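Local coordinates for 3,4-dihydroxy-2-butanone 4-phosphate synthase (Candida albicans, PDB 2RIU), which catalyses the conversion of D-ribulose 5-phosphate to formate and 3,4-dihydroxy-2-butanone 4-phosphate, at residues E32-M37 against G162-L167. Sequence-based numbering, arbitrary orientation.
Sequences EGDLIM and GVICEL. With 5RP (ribulose-5-phosphate), chain B.
Ile164 CG2 fits the hollow formed by the branches of Ile36, 3.5 Å from Ile36 CG1, tighter than usual carbon contact, and 3.7 Å from Ile36 CG2. These side chains run alongside each other from a non-hydrogen-bonded antiparallel pair. Because Ile164 CG1 lies between its backbone N and carbonyl carbon (chi1 69°), CG2 faces Ile36 while Ile164 CD1 reaches ribulose-5-phosphate, 3.3 Å from O13. On the same face, Asp34 and Glu166 project together with carboxylate planes 88° apart; Asp34 OD1 rests 3.4 Å from Glu166 CG, and Asp34 OD2, on a substrate-binding residue, accepts a 3.3 Å hydrogen bond from ligand O13. A bend at chi2 (94°) turns the Glu166 carboxylate toward the sugar, its OE1 hydrogen-bonded to Ser55 OG. On the other face, Leu35 CD1 meets CD2 of Leu167, just past the strand, at 3.7 Å, the side chains crossing near a right angle, while Met37 CG abuts Val163 CG1. Pairs Leu35-Cys165 and Met37-Val163 each share two N-H...O bonds; Leu167 N to Gly33 O is the fifth, and one water bridges the Gly33 and Leu167 carbonyls. In the mixed sheet, strand 34-38 lies antiparallel between 162-166 and 21-24, with helix 44-52 against Leu35, Met37 and Cys165, and helix 145-155 against Asp34, Ile36 and Ile164.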
loop_
_atom_site.group_PDB
_atom_site.type_symbol
_atom_site.label_atom_id
_atom_site.label_comp_id
_atom_site.label_asym_id
_atom_site.label_seq_id
_atom_site.Cartn_x
_atom_site.Cartn_y
_atom_site.Cartn_z
ATOM N N GLU A 32 15.157 -9.468 4.893
ATOM C CA GLU A 32 14.131 -8.541 5.365
ATOM C C GLU A 32 12.874 -9.329 5.726
ATOM O O GLU A 32 12.505 -10.270 5.023
ATOM C CB GLU A 32 13.816 -7.499 4.285
ATOM C CG GLU A 32 15.039 -6.690 3.834
ATOM C CD GLU A 32 14.775 -5.806 2.625
ATOM O OE1 GLU A 32 13.688 -5.906 2.011
ATOM O OE2 GLU A 32 15.679 -5.012 2.283
ATOM N N GLY A 33 12.217 -8.934 6.816
ATOM C CA GLY A 33 11.095 -9.699 7.360
ATOM C C GLY A 33 9.716 -9.211 6.946
ATOM O O GLY A 33 9.494 -8.006 6.776
ATOM N N ASP A 34 8.803 -10.169 6.786
ATOM C CA ASP A 34 7.389 -9.926 6.510
ATOM C C ASP A 34 6.557 -10.379 7.695
ATOM O O ASP A 34 6.819 -11.436 8.270
ATOM C CB ASP A 34 6.925 -10.794 5.336
ATOM C CG ASP A 34 7.053 -10.122 3.996
ATOM O OD1 ASP A 34 7.800 -9.127 3.854
ATOM O OD2 ASP A 34 6.381 -10.623 3.062
ATOM N N LEU A 35 5.513 -9.624 8.016
ATOM C CA LEU A 35 4.460 -10.152 8.884
ATOM C C LEU A 35 3.492 -10.962 8.025
ATOM O O LEU A 35 3.087 -10.506 6.954
ATOM C CB LEU A 35 3.713 -9.015 9.572
ATOM C CG LEU A 35 4.416 -8.330 10.745
ATOM C CD1 LEU A 35 3.631 -7.087 11.156
ATOM C CD2 LEU A 35 4.580 -9.300 11.926
ATOM N N ILE A 36 3.139 -12.163 8.488
ATOM C CA ILE A 36 2.171 -13.019 7.785
ATOM C C ILE A 36 1.175 -13.583 8.793
ATOM O O ILE A 36 1.567 -14.056 9.854
ATOM C CB ILE A 36 2.875 -14.204 7.060
ATOM C CG1 ILE A 36 3.987 -13.701 6.125
ATOM C CG2 ILE A 36 1.850 -15.091 6.319
ATOM C CD1 ILE A 36 4.596 -14.765 5.215
ATOM N N MET A 37 -0.114 -13.546 8.464
ATOM C CA MET A 37 -1.105 -14.253 9.274
ATOM C C MET A 37 -2.213 -14.818 8.409
ATOM O O MET A 37 -2.275 -14.535 7.204
ATOM C CB MET A 37 -1.675 -13.366 10.391
ATOM C CG MET A 37 -2.627 -12.257 9.926
ATOM S SD MET A 37 -3.534 -11.556 11.325
ATOM C CE MET A 37 -4.640 -12.915 11.706
ATOM N N GLY A 162 -3.663 -16.246 2.920
ATOM C CA GLY A 162 -2.895 -15.540 3.951
ATOM C C GLY A 162 -2.907 -14.056 3.670
ATOM O O GLY A 162 -3.470 -13.619 2.666
ATOM N N VAL A 163 -2.280 -13.282 4.552
ATOM C CA VAL A 163 -2.165 -11.832 4.362
ATOM C C VAL A 163 -0.787 -11.400 4.854
ATOM O O VAL A 163 -0.335 -11.845 5.907
ATOM C CB VAL A 163 -3.337 -11.055 5.032
ATOM C CG1 VAL A 163 -3.451 -11.375 6.519
ATOM C CG2 VAL A 163 -3.225 -9.536 4.795
ATOM N N ILE A 164 -0.118 -10.560 4.064
ATOM C CA ILE A 164 1.303 -10.279 4.267
ATOM C C ILE A 164 1.654 -8.818 4.029
ATOM O O ILE A 164 0.992 -8.131 3.253
ATOM C CB ILE A 164 2.200 -11.160 3.347
ATOM C CG1 ILE A 164 2.071 -10.760 1.868
ATOM C CG2 ILE A 164 1.892 -12.649 3.534
ATOM C CD1 ILE A 164 2.934 -11.606 0.918
ATOM N N CYS A 165 2.708 -8.354 4.696
ATOM C CA CYS A 165 3.292 -7.050 4.384
ATOM C C CYS A 165 4.684 -6.957 4.983
ATOM O O CYS A 165 4.982 -7.632 5.971
ATOM C CB CYS A 165 2.410 -5.899 4.887
ATOM S SG CYS A 165 2.612 -4.385 3.899
ATOM N N GLU A 166 5.521 -6.116 4.380
ATOM C CA GLU A 166 6.934 -5.984 4.754
ATOM C C GLU A 166 7.134 -5.063 5.945
ATOM O O GLU A 166 6.674 -3.922 5.927
ATOM C CB GLU A 166 7.735 -5.407 3.582
ATOM C CG GLU A 166 7.620 -6.157 2.275
ATOM C CD GLU A 166 6.546 -5.609 1.341
ATOM O OE1 GLU A 166 5.616 -4.894 1.789
ATOM O OE2 GLU A 166 6.641 -5.916 0.140
ATOM N N LEU A 167 7.843 -5.544 6.964
ATOM C CA LEU A 167 8.159 -4.725 8.137
ATOM C C LEU A 167 9.064 -3.561 7.768
ATOM O O LEU A 167 10.014 -3.735 6.999
ATOM C CB LEU A 167 8.828 -5.583 9.216
ATOM C CG LEU A 167 7.888 -6.467 10.029
ATOM C CD1 LEU A 167 8.680 -7.511 10.783
ATOM C CD2 LEU A 167 7.074 -5.618 10.996
HETATM C C2 5RP B . 8.576 -9.706 -1.385
HETATM C C3 5RP B . 7.377 -9.818 -0.472
HETATM C C5 5RP B . 6.055 -9.187 -0.824
HETATM O O13 5RP B . 5.179 -9.308 0.304
HETATM C C6 5RP B . 5.379 -9.774 -2.073
HETATM O O14 5RP B . 4.087 -9.168 -2.186
HETATM C C7 5RP B . 5.184 -11.291 -2.074
HETATM O O8 5RP B . 6.450 -11.935 -1.981
HETATM P P9 5RP B . 6.944 -13.071 -3.000
HETATM O O12 5RP B . 7.141 -12.381 -4.330
HETATM O O11 5RP B . 5.866 -14.131 -3.026
HETATM O O10 5RP B . 8.208 -13.508 -2.298
HETATM O O4 5RP B . 7.490 -10.423 0.579
HETATM O O1 5RP B . 9.740 -9.534 -0.568
HETATM O O HOH W 1 10.841 -5.968 5.581
#